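Local coordinates for surface protein SPB1 (Streptococcus agalactiae, PDB 4UZG) that forms the backbone of the group B streptococcus type 2b pilus, probably by sortase-linked polymerisation of its subunits, at residues 5-8 with 9-13; 175-178 with 179-182; 191-194 with 195-199. All coordinates share one frame; numbering follows the deposited sequence.

Contact 1: residues 5-8 with 9-13; sequences TVDQ and KTYSV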
# COMPACT_ATOMS: atom_id res chain seq x y z
N THR A 5 3.90 2.98 10.61
CA THR A 5 4.31 3.57 9.34
C THR A 5 4.49 2.49 8.28
O THR A 5 4.56 1.30 8.59
CB THR A 5 5.65 4.34 9.50
OG1 THR A 5 6.66 3.45 9.97
CG2 THR A 5 5.52 5.51 10.45
N VAL A 6 4.52 2.93 7.02
CA VAL A 6 4.84 2.07 5.88
C VAL A 6 6.04 2.65 5.15
O VAL A 6 6.34 3.85 5.29
CB VAL A 6 3.64 1.86 4.93
CG1 VAL A 6 2.57 1.08 5.67
CG2 VAL A 6 3.10 3.17 4.40
N ASP A 7 6.68 1.83 4.32
CA ASP A 7 7.94 2.20 3.72
C ASP A 7 7.84 3.08 2.48
O ASP A 7 8.85 3.66 2.10
CB ASP A 7 8.82 0.97 3.44
CG ASP A 7 8.26 0.02 2.40
OD1 ASP A 7 7.06 -0.28 2.36
OD2 ASP A 7 9.08 -0.48 1.62
N GLN A 8 6.68 3.18 1.85
CA GLN A 8 6.52 4.00 0.65
C GLN A 8 5.26 4.84 0.77
O GLN A 8 4.27 4.41 1.36
CB GLN A 8 6.39 3.13 -0.61
CG GLN A 8 7.64 2.29 -0.87
CD GLN A 8 8.77 3.09 -1.49
OE1 GLN A 8 8.66 3.52 -2.62
NE2 GLN A 8 9.85 3.30 -0.76
N LYS A 9 5.27 6.00 0.13
CA LYS A 9 4.10 6.87 0.11
C LYS A 9 2.93 6.27 -0.68
O LYS A 9 1.77 6.52 -0.36
CB LYS A 9 4.48 8.24 -0.47
CG LYS A 9 5.44 9.03 0.39
CD LYS A 9 5.83 10.35 -0.29
CE LYS A 9 6.63 10.16 -1.61
NZ LYS A 9 8.02 9.60 -1.44
N THR A 10 3.25 5.53 -1.74
CA THR A 10 2.25 4.85 -2.57
C THR A 10 2.83 3.54 -3.06
O THR A 10 4.05 3.33 -3.04
CB THR A 10 1.81 5.69 -3.79
OG1 THR A 10 2.92 5.88 -4.65
CG2 THR A 10 1.24 7.02 -3.40
N TYR A 11 1.94 2.69 -3.55
CA TYR A 11 2.27 1.36 -4.04
C TYR A 11 1.45 1.05 -5.27
O TYR A 11 0.40 1.63 -5.50
CB TYR A 11 1.91 0.30 -2.98
CG TYR A 11 2.68 0.44 -1.69
CD1 TYR A 11 3.90 -0.18 -1.52
CD2 TYR A 11 2.18 1.19 -0.64
CE1 TYR A 11 4.62 -0.05 -0.33
CE2 TYR A 11 2.89 1.32 0.55
CZ TYR A 11 4.10 0.72 0.70
OH TYR A 11 4.75 0.88 1.90
N SER A 12 1.92 0.09 -6.05
CA SER A 12 1.08 -0.59 -7.04
C SER A 12 0.51 -1.86 -6.43
O SER A 12 1.13 -2.51 -5.59
CB SER A 12 1.87 -0.97 -8.30
OG SER A 12 2.19 0.17 -9.06
N VAL A 13 -0.69 -2.22 -6.88
CA VAL A 13 -1.29 -3.50 -6.54
C VAL A 13 -0.28 -4.62 -6.81
O VAL A 13 0.37 -4.64 -7.86
CB VAL A 13 -2.62 -3.66 -7.28
CG1 VAL A 13 -3.12 -5.10 -7.23
CG2 VAL A 13 -3.66 -2.71 -6.68

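Contact 2: residues 175-178 with 179-182; sequences KIDG and STKA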
# COMPACT_ATOMS: atom_id res chain seq x y z
N LYS A 175 -10.62 9.31 -24.33
CA LYS A 175 -10.22 9.41 -25.72
C LYS A 175 -11.24 10.24 -26.48
O LYS A 175 -12.44 9.92 -26.42
CB LYS A 175 -10.17 8.00 -26.31
CG LYS A 175 -9.64 7.94 -27.69
CD LYS A 175 -8.20 8.42 -27.59
CE LYS A 175 -7.48 8.42 -28.86
NZ LYS A 175 -8.06 9.36 -29.85
N ILE A 176 -10.78 11.27 -27.17
CA ILE A 176 -11.66 12.14 -27.93
C ILE A 176 -11.13 12.40 -29.33
O ILE A 176 -9.97 12.17 -29.65
CB ILE A 176 -11.89 13.49 -27.21
CG1 ILE A 176 -10.62 14.37 -27.20
CG2 ILE A 176 -12.48 13.29 -25.82
CD1 ILE A 176 -10.87 15.77 -26.73
N ASP A 177 -12.03 12.90 -30.17
CA ASP A 177 -11.67 13.52 -31.45
C ASP A 177 -11.15 14.93 -31.15
O ASP A 177 -11.84 15.72 -30.50
CB ASP A 177 -12.95 13.56 -32.31
CG ASP A 177 -12.75 14.17 -33.67
OD1 ASP A 177 -12.22 15.29 -33.79
OD2 ASP A 177 -13.24 13.53 -34.62
N GLY A 178 -9.94 15.25 -31.59
CA GLY A 178 -9.34 16.53 -31.27
C GLY A 178 -10.10 17.74 -31.81
O GLY A 178 -9.97 18.84 -31.30
N SER A 179 -10.88 17.54 -32.86
CA SER A 179 -11.64 18.63 -33.46
C SER A 179 -13.04 18.79 -32.85
O SER A 179 -13.41 19.84 -32.34
CB SER A 179 -11.76 18.42 -34.96
OG SER A 179 -12.49 19.48 -35.53
N THR A 180 -13.82 17.71 -32.87
CA THR A 180 -15.20 17.78 -32.40
C THR A 180 -15.36 17.57 -30.90
O THR A 180 -16.42 17.86 -30.34
CB THR A 180 -16.06 16.71 -33.05
OG1 THR A 180 -15.63 15.43 -32.59
CG2 THR A 180 -15.98 16.81 -34.58
N LYS A 181 -14.32 17.04 -30.26
CA LYS A 181 -14.30 16.74 -28.82
C LYS A 181 -15.19 15.56 -28.43
O LYS A 181 -15.35 15.27 -27.25
CB LYS A 181 -14.63 17.96 -27.95
CG LYS A 181 -13.88 19.22 -28.34
CD LYS A 181 -12.37 19.05 -28.35
CE LYS A 181 -11.68 20.34 -28.77
NZ LYS A 181 -10.20 20.18 -28.88
N ALA A 182 -15.72 14.84 -29.41
CA ALA A 182 -16.53 13.66 -29.15
C ALA A 182 -15.70 12.56 -28.52
O ALA A 182 -14.56 12.35 -28.91
CB ALA A 182 -17.14 13.15 -30.42

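Contact 3: residues 191-194 with 195-199; sequences LKNA and TGQFL. With EDO (1,2-ethanediol), chain B.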
# COMPACT_ATOMS: atom_id res chain seq x y z
N LEU A 191 -0.04 0.75 -21.41
CA LEU A 191 0.59 1.70 -20.50
C LEU A 191 2.06 1.36 -20.34
O LEU A 191 2.41 0.23 -20.01
CB LEU A 191 -0.10 1.69 -19.14
CG LEU A 191 0.33 2.83 -18.19
CD1 LEU A 191 -0.18 4.15 -18.69
CD2 LEU A 191 -0.17 2.56 -16.77
N LYS A 192 2.91 2.35 -20.57
CA LYS A 192 4.34 2.23 -20.35
C LYS A 192 4.74 2.99 -19.09
O LYS A 192 4.15 4.04 -18.77
CB LYS A 192 5.05 2.81 -21.58
CG LYS A 192 6.50 2.45 -21.80
CD LYS A 192 7.06 3.07 -23.06
CE LYS A 192 8.48 2.64 -23.29
NZ LYS A 192 8.97 3.21 -24.55
N ASN A 193 5.71 2.44 -18.37
CA ASN A 193 6.29 3.14 -17.23
C ASN A 193 7.48 3.99 -17.69
O ASN A 193 7.65 4.22 -18.89
CB ASN A 193 6.61 2.16 -16.09
CG ASN A 193 7.72 1.20 -16.44
OD1 ASN A 193 8.44 1.37 -17.43
ND2 ASN A 193 7.90 0.20 -15.58
N ALA A 194 8.24 4.50 -16.74
CA ALA A 194 9.36 5.40 -17.03
C ALA A 194 10.66 4.67 -17.28
O ALA A 194 11.67 5.31 -17.58
CB ALA A 194 9.53 6.40 -15.89
N THR A 195 10.63 3.35 -17.18
CA THR A 195 11.80 2.50 -17.29
C THR A 195 11.68 1.49 -18.44
O THR A 195 12.22 0.38 -18.36
CB THR A 195 12.11 1.81 -15.95
OG1 THR A 195 10.96 1.09 -15.50
CG2 THR A 195 12.42 2.82 -14.87
N GLY A 196 10.98 1.88 -19.51
CA GLY A 196 10.98 1.12 -20.74
C GLY A 196 10.03 -0.05 -20.81
O GLY A 196 10.06 -0.79 -21.79
N GLN A 197 9.19 -0.23 -19.79
CA GLN A 197 8.40 -1.44 -19.65
C GLN A 197 6.92 -1.17 -19.79
O GLN A 197 6.47 -0.03 -19.64
CB GLN A 197 8.67 -2.11 -18.31
CG GLN A 197 10.12 -2.52 -18.10
CD GLN A 197 10.48 -2.60 -16.65
OE1 GLN A 197 10.28 -1.66 -15.88
NE2 GLN A 197 10.97 -3.76 -16.25
N PHE A 198 6.17 -2.24 -20.03
CA PHE A 198 4.76 -2.16 -20.34
C PHE A 198 3.95 -2.93 -19.30
O PHE A 198 4.33 -4.01 -18.84
CB PHE A 198 4.46 -2.73 -21.73
CG PHE A 198 5.13 -1.93 -22.80
CD1 PHE A 198 6.47 -2.11 -23.09
CD2 PHE A 198 4.43 -0.94 -23.48
CE1 PHE A 198 7.12 -1.33 -24.05
CE2 PHE A 198 5.07 -0.15 -24.46
CZ PHE A 198 6.41 -0.36 -24.73
N LEU A 199 2.80 -2.37 -18.93
CA LEU A 199 1.94 -2.93 -17.90
C LEU A 199 1.27 -4.21 -18.33
O LEU A 199 0.55 -4.24 -19.35
CB LEU A 199 0.86 -1.91 -17.55
CG LEU A 199 -0.24 -2.37 -16.59
CD1 LEU A 199 0.36 -2.70 -15.22
CD2 LEU A 199 -1.32 -1.30 -16.48
C1 EDO B . 8.09 5.66 -12.44
O1 EDO B . 7.96 7.02 -12.78
C2 EDO B . 6.87 4.91 -12.93
O2 EDO B . 6.81 4.88 -14.34
O HOH W 1 -0.65 -2.03 -20.73
O HOH W 2 9.81 4.26 -20.50

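Contact 1: residues 5-8 with 9-13
The hydroxyl of Y11 is wedged against D7, Q8 and V6, where the chain turns after strand 4-6. Y11 OH donates to D7 OD1 at 2.6 Å and meets that oxygen from above the carboxylate plane. The same hydroxyl accepts from Q8 N at 3.0 Å, with a bent N-H...O angle of 141°. Two bonds thus hold the phenol end.

The packing is tight around this ring. Q8 CB sits over one face, 4.0 Å from the ring centroid, as a CH-pi contact. D7 OD1 lies at the ring edge, in plane. V6 CB approaches Y11 OH to 3.4 Å. D7 has CG between its backbone N and carbonyl carbon (chi1 66°), and this brings the carboxylate round to the phenol.

The outer side is looser. K9 is exposed. The amide of Q8 bends back so that NE2 makes a weak bond to D7 O, while OE1 is held by K232.

The turn leads from edge strand 4-6 of the large sheet towards strand 16-26. D7 OD1 also accepts from K18 N, and the Y11 ring and V6 both pack on V17 of that strand. Beyond it, T10 and S12 bond to K232 and E233, between strands 225-231 and 234-240.

Contact 2: residues 175-178 with 179-182
An Asx turn at D177 and an ST turn at T180 shape the reversal after strand 169-177 in the prealbumin-like domain. Just before it, K175 NZ is covalently linked to N279 CG, on the neighbouring strand 273-279. Intramolecular isopeptide bonds of this kind are a known feature of Gram-positive pilins.

The chain reverses over G178 to K181. Two backbone bonds span the turn. D177 N donates to A182 O at 2.9 Å, and K181 N donates to D177 O at 2.8 Å. K181 takes a positive phi of 70° as the chain comes back.

The D177 carboxylate fills the inside of the turn. Its CG is anti to the backbone N (chi1 -180°), which carries OD1 over the amides that follow. OD1 accepts from S179 N at 2.8 Å, nearly in line with the C-O bond; this is the Asx turn. It also accepts from T180 N at 3.0 Å, which arrives from well above the carboxylate plane. OD2 is held by Y247 and by a salt bridge to K281, which would be expected to keep the carboxylate ionised.

In the ST turn, T180 OG1 accepts from A182 N at 3.2 Å. That hydroxyl oxygen also lies 3.3 Å from D177 CB.

I176 CD1 meets K181 CD at 4.0 Å where the two side chains cross at a slant. The K181 chain bends at chi2 (-56°), which brings CD to I176, and runs on extended. With E278 as a long, weak ionic partner, K181 NZ donates to G178 O at 2.8 Å, tilted from the carbonyl plane.

Contact 3: residues 191-194 with 195-199
The two segments run antiparallel as a beta hairpin in the prealbumin-like domain, with an Asx turn at N193 in its loop. The hairpin joins strand 188-192 to strand 198-200, which then pairs with strand 208-210. K192 and F198 form the single bridge. L199 N donates to L191 O at 2.8 Å, and N193 N donates to Q197 O at 2.9 Å; both bonds are nearly straight. The loop turns through A194, T195 and G196, where G196 has a positive phi of 83°. One water joins L191 N to L199 O, and another joins N193 O to G196 N.

N193 organises the loop from inside. Its CG lies between its own N and carbonyl carbon; this torsion (chi1 67°) swings the amide across the loop toward T195 and Q197. OD1 accepts from Q197 N at 2.9 Å and from T195 N at 3.0 Å, and the two donors come from opposite faces of the amide plane. ND2 donates to Q197 OE1 at 3.0 Å, almost straight and close to the N193 amide plane. The two amide planes are turned 48° apart. W209 of strand 208-210 packs beside this buried asparagine.

Nearer the strands, K192 CG lies over one face of the F198 ring, 4.2 Å from the centroid and offset toward the rim, a CH-pi contact. K192 CD and CE run on past CZ. L191 CD2 meets L199 CD2, next to I228 and L231 of strand 225-231.

A 1,2-ethanediol, probably from the crystallisation liquor, accepts from A194 N. At the loop, T195 OG1 donates to Q197 OE1 at 2.9 Å.

The three contacts are local turns spread along an elongated, all-beta chain. Contacts 2 and 3 both belong to the prealbumin-like domain, on consecutive strands 169-177 and 188-192, yet their centres are about 26 Å apart. Contact 1 lies nearer to contact 3, with centres about 19 Å apart and nearest atoms about 7 Å apart. Contact 2 is about 36 Å from contact 1, centre to centre, and carries the isopeptide lysine. A calcium ion lies about 8 Å from the L199 side chain and one, probably the same, about 10 Å from that of Y11. V207 of the site at N206, V207 and E208 touches L199 and bonds to V13. No two contacts touch.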